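Local coordinates for hypothetical conserved protein GK1056 (Geobacillus kaustophilus, PDB 2PQ0) that is of unknown function but, as a member of the haloacid dehalogenase-like hydrolases, is probably a magnesium-dependent phosphatase, at residues L77-L82 against N140-Q145. Sequence-based numbering, arbitrary orientation.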
loop_
_atom_site.group_PDB
_atom_site.type_symbol
_atom_site.label_atom_id
_atom_site.label_comp_id
_atom_site.label_asym_id
_atom_site.label_seq_id
_atom_site.Cartn_x
_atom_site.Cartn_y
_atom_site.Cartn_z
ATOM N N LEU A 77 -1.276 -11.329 11.136
ATOM C CA LEU A 77 -2.631 -11.374 11.657
ATOM C C LEU A 77 -3.565 -11.917 10.590
ATOM O O LEU A 77 -4.413 -12.762 10.867
ATOM C CB LEU A 77 -3.093 -9.978 12.074
ATOM C CG LEU A 77 -4.539 -9.872 12.573
ATOM C CD1 LEU A 77 -4.712 -10.727 13.818
ATOM C CD2 LEU A 77 -4.874 -8.423 12.881
ATOM N N TYR A 78 -3.402 -11.440 9.362
ATOM C CA TYR A 78 -4.259 -11.884 8.269
ATOM C C TYR A 78 -3.566 -11.866 6.918
ATOM O O TYR A 78 -2.794 -10.959 6.615
ATOM C CB TYR A 78 -5.505 -11.010 8.211
ATOM C CG TYR A 78 -6.380 -11.269 7.013
ATOM C CD1 TYR A 78 -6.369 -10.407 5.917
ATOM C CD2 TYR A 78 -7.241 -12.366 6.982
ATOM C CE1 TYR A 78 -7.206 -10.623 4.829
ATOM C CE2 TYR A 78 -8.078 -12.594 5.900
ATOM C CZ TYR A 78 -8.061 -11.721 4.827
ATOM O OH TYR A 78 -8.919 -11.926 3.764
ATOM N N LYS A 79 -3.848 -12.873 6.101
ATOM C CA LYS A 79 -3.249 -12.944 4.782
ATOM C C LYS A 79 -4.176 -13.591 3.763
ATOM O O LYS A 79 -4.724 -14.666 3.994
ATOM C CB LYS A 79 -1.924 -13.708 4.837
ATOM C CG LYS A 79 -2.046 -15.191 5.117
ATOM C CD LYS A 79 -0.699 -15.864 4.937
ATOM C CE LYS A 79 -0.826 -17.372 4.976
ATOM N NZ LYS A 79 0.402 -18.043 4.457
ATOM N N GLN A 80 -4.360 -12.915 2.635
ATOM C CA GLN A 80 -5.209 -13.434 1.574
ATOM C C GLN A 80 -4.527 -13.258 0.230
ATOM O O GLN A 80 -4.742 -12.267 -0.464
ATOM C CB GLN A 80 -6.561 -12.723 1.550
ATOM C CG GLN A 80 -7.517 -13.305 0.528
ATOM C CD GLN A 80 -7.778 -14.785 0.761
ATOM O OE1 GLN A 80 -8.459 -15.166 1.716
ATOM N NE2 GLN A 80 -7.226 -15.629 -0.107
ATOM N N PRO A 81 -3.683 -14.222 -0.153
ATOM C CA PRO A 81 -2.974 -14.160 -1.431
ATOM C C PRO A 81 -3.897 -14.474 -2.610
ATOM O O PRO A 81 -4.989 -15.017 -2.429
ATOM C CB PRO A 81 -1.881 -15.206 -1.257
ATOM C CG PRO A 81 -2.566 -16.243 -0.422
ATOM C CD PRO A 81 -3.258 -15.399 0.626
ATOM N N LEU A 82 -3.454 -14.112 -3.812
ATOM C CA LEU A 82 -4.212 -14.370 -5.030
ATOM C C LEU A 82 -4.398 -15.869 -5.158
ATOM O O LEU A 82 -3.602 -16.646 -4.621
ATOM C CB LEU A 82 -3.441 -13.865 -6.248
ATOM C CG LEU A 82 -3.709 -12.469 -6.799
ATOM C CD1 LEU A 82 -4.286 -11.560 -5.741
ATOM C CD2 LEU A 82 -2.403 -11.917 -7.348
ATOM N N ASN A 140 5.171 -22.138 -5.531
ATOM C CA ASN A 140 5.200 -22.483 -4.114
ATOM C C ASN A 140 5.381 -21.257 -3.234
ATOM O O ASN A 140 6.087 -21.289 -2.222
ATOM C CB ASN A 140 6.311 -23.494 -3.851
ATOM C CG ASN A 140 6.267 -24.660 -4.818
ATOM O OD1 ASN A 140 7.038 -24.717 -5.776
ATOM N ND2 ASN A 140 5.344 -25.586 -4.583
ATOM N N LYS A 141 4.718 -20.176 -3.629
ATOM C CA LYS A 141 4.781 -18.913 -2.914
ATOM C C LYS A 141 3.408 -18.246 -2.903
ATOM O O LYS A 141 2.554 -18.532 -3.746
ATOM C CB LYS A 141 5.798 -17.985 -3.590
ATOM C CG LYS A 141 7.238 -18.452 -3.506
ATOM C CD LYS A 141 7.766 -18.319 -2.089
ATOM C CE LYS A 141 9.254 -18.600 -2.001
ATOM N NZ LYS A 141 9.809 -18.208 -0.664
ATOM N N ASP A 142 3.201 -17.362 -1.933
ATOM C CA ASP A 142 1.951 -16.631 -1.822
ATOM C C ASP A 142 2.099 -15.323 -2.580
ATOM O O ASP A 142 2.742 -14.390 -2.109
ATOM C CB ASP A 142 1.618 -16.352 -0.354
ATOM C CG ASP A 142 1.256 -17.609 0.408
ATOM O OD1 ASP A 142 0.455 -18.406 -0.126
ATOM O OD2 ASP A 142 1.761 -17.797 1.537
ATOM N N ILE A 143 1.508 -15.259 -3.763
ATOM C CA ILE A 143 1.588 -14.061 -4.581
ATOM C C ILE A 143 0.394 -13.166 -4.264
ATOM O O ILE A 143 -0.750 -13.500 -4.565
ATOM C CB ILE A 143 1.608 -14.430 -6.096
ATOM C CG1 ILE A 143 2.745 -15.420 -6.368
ATOM C CG2 ILE A 143 1.750 -13.184 -6.960
ATOM C CD1 ILE A 143 4.077 -15.065 -5.703
ATOM N N TYR A 144 0.673 -12.026 -3.645
ATOM C CA TYR A 144 -0.370 -11.085 -3.280
ATOM C C TYR A 144 -0.660 -10.111 -4.399
ATOM O O TYR A 144 -1.738 -9.527 -4.456
ATOM C CB TYR A 144 0.031 -10.305 -2.027
ATOM C CG TYR A 144 0.185 -11.187 -0.816
ATOM C CD1 TYR A 144 1.431 -11.692 -0.453
ATOM C CD2 TYR A 144 -0.930 -11.582 -0.074
ATOM C CE1 TYR A 144 1.563 -12.573 0.615
ATOM C CE2 TYR A 144 -0.811 -12.460 0.991
ATOM C CZ TYR A 144 0.436 -12.955 1.332
ATOM O OH TYR A 144 0.558 -13.843 2.376
ATOM N N GLN A 145 0.303 -9.937 -5.293
ATOM C CA GLN A 145 0.130 -9.000 -6.394
ATOM C C GLN A 145 1.013 -9.348 -7.583
ATOM O O GLN A 145 1.974 -10.095 -7.458
ATOM C CB GLN A 145 0.453 -7.588 -5.906
ATOM C CG GLN A 145 0.077 -6.485 -6.869
ATOM C CD GLN A 145 0.393 -5.125 -6.300
ATOM O OE1 GLN A 145 0.090 -4.853 -5.136
ATOM N NE2 GLN A 145 1.003 -4.260 -7.106
#
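The CA atoms of P81 and Y144 are the nearest pair, 4.4 Å apart, where 79-82 and 142-145 run 67° apart and a single main-chain hydrogen bond, L82 N to I143 O at 2.9 Å, joins them. P81 lies over one face of the Y144 ring in a CH-pi contact, its CB 4.1 Å from the ring centroid. CG of Y144 is anti to the carbonyl carbon (chi1 -63°), which swings the ring back to the proline although CB points away from it. Beyond the ring, Y144 OH meets the aliphatic part of K79, 3.5 Å from CD. Extended beyond CG, K79 carries NZ on to D142 in a salt bridge whose hydrogen bond, NZ to OD2 at 3.2 Å, is weak; the other carboxylate oxygen, OD1, pairs with R84, so D142 is shared by two cations. The L82 side chain lies along the I143-Y144 backbone, its CD2 4.4 Å from I143 CG2. With an alanine at Y144, P81 would probably lose the ring face it rests on and the K79 methylenes their hydroxyl contact, leaving a gap beside F65 and Y69, whose ring meets Y144 edge-to-face. The contact joins the HAD core to its inserted cap, as in Cof-type relatives: the chain leaving core strand 75-79 packs on the lead into cap strand 145-148.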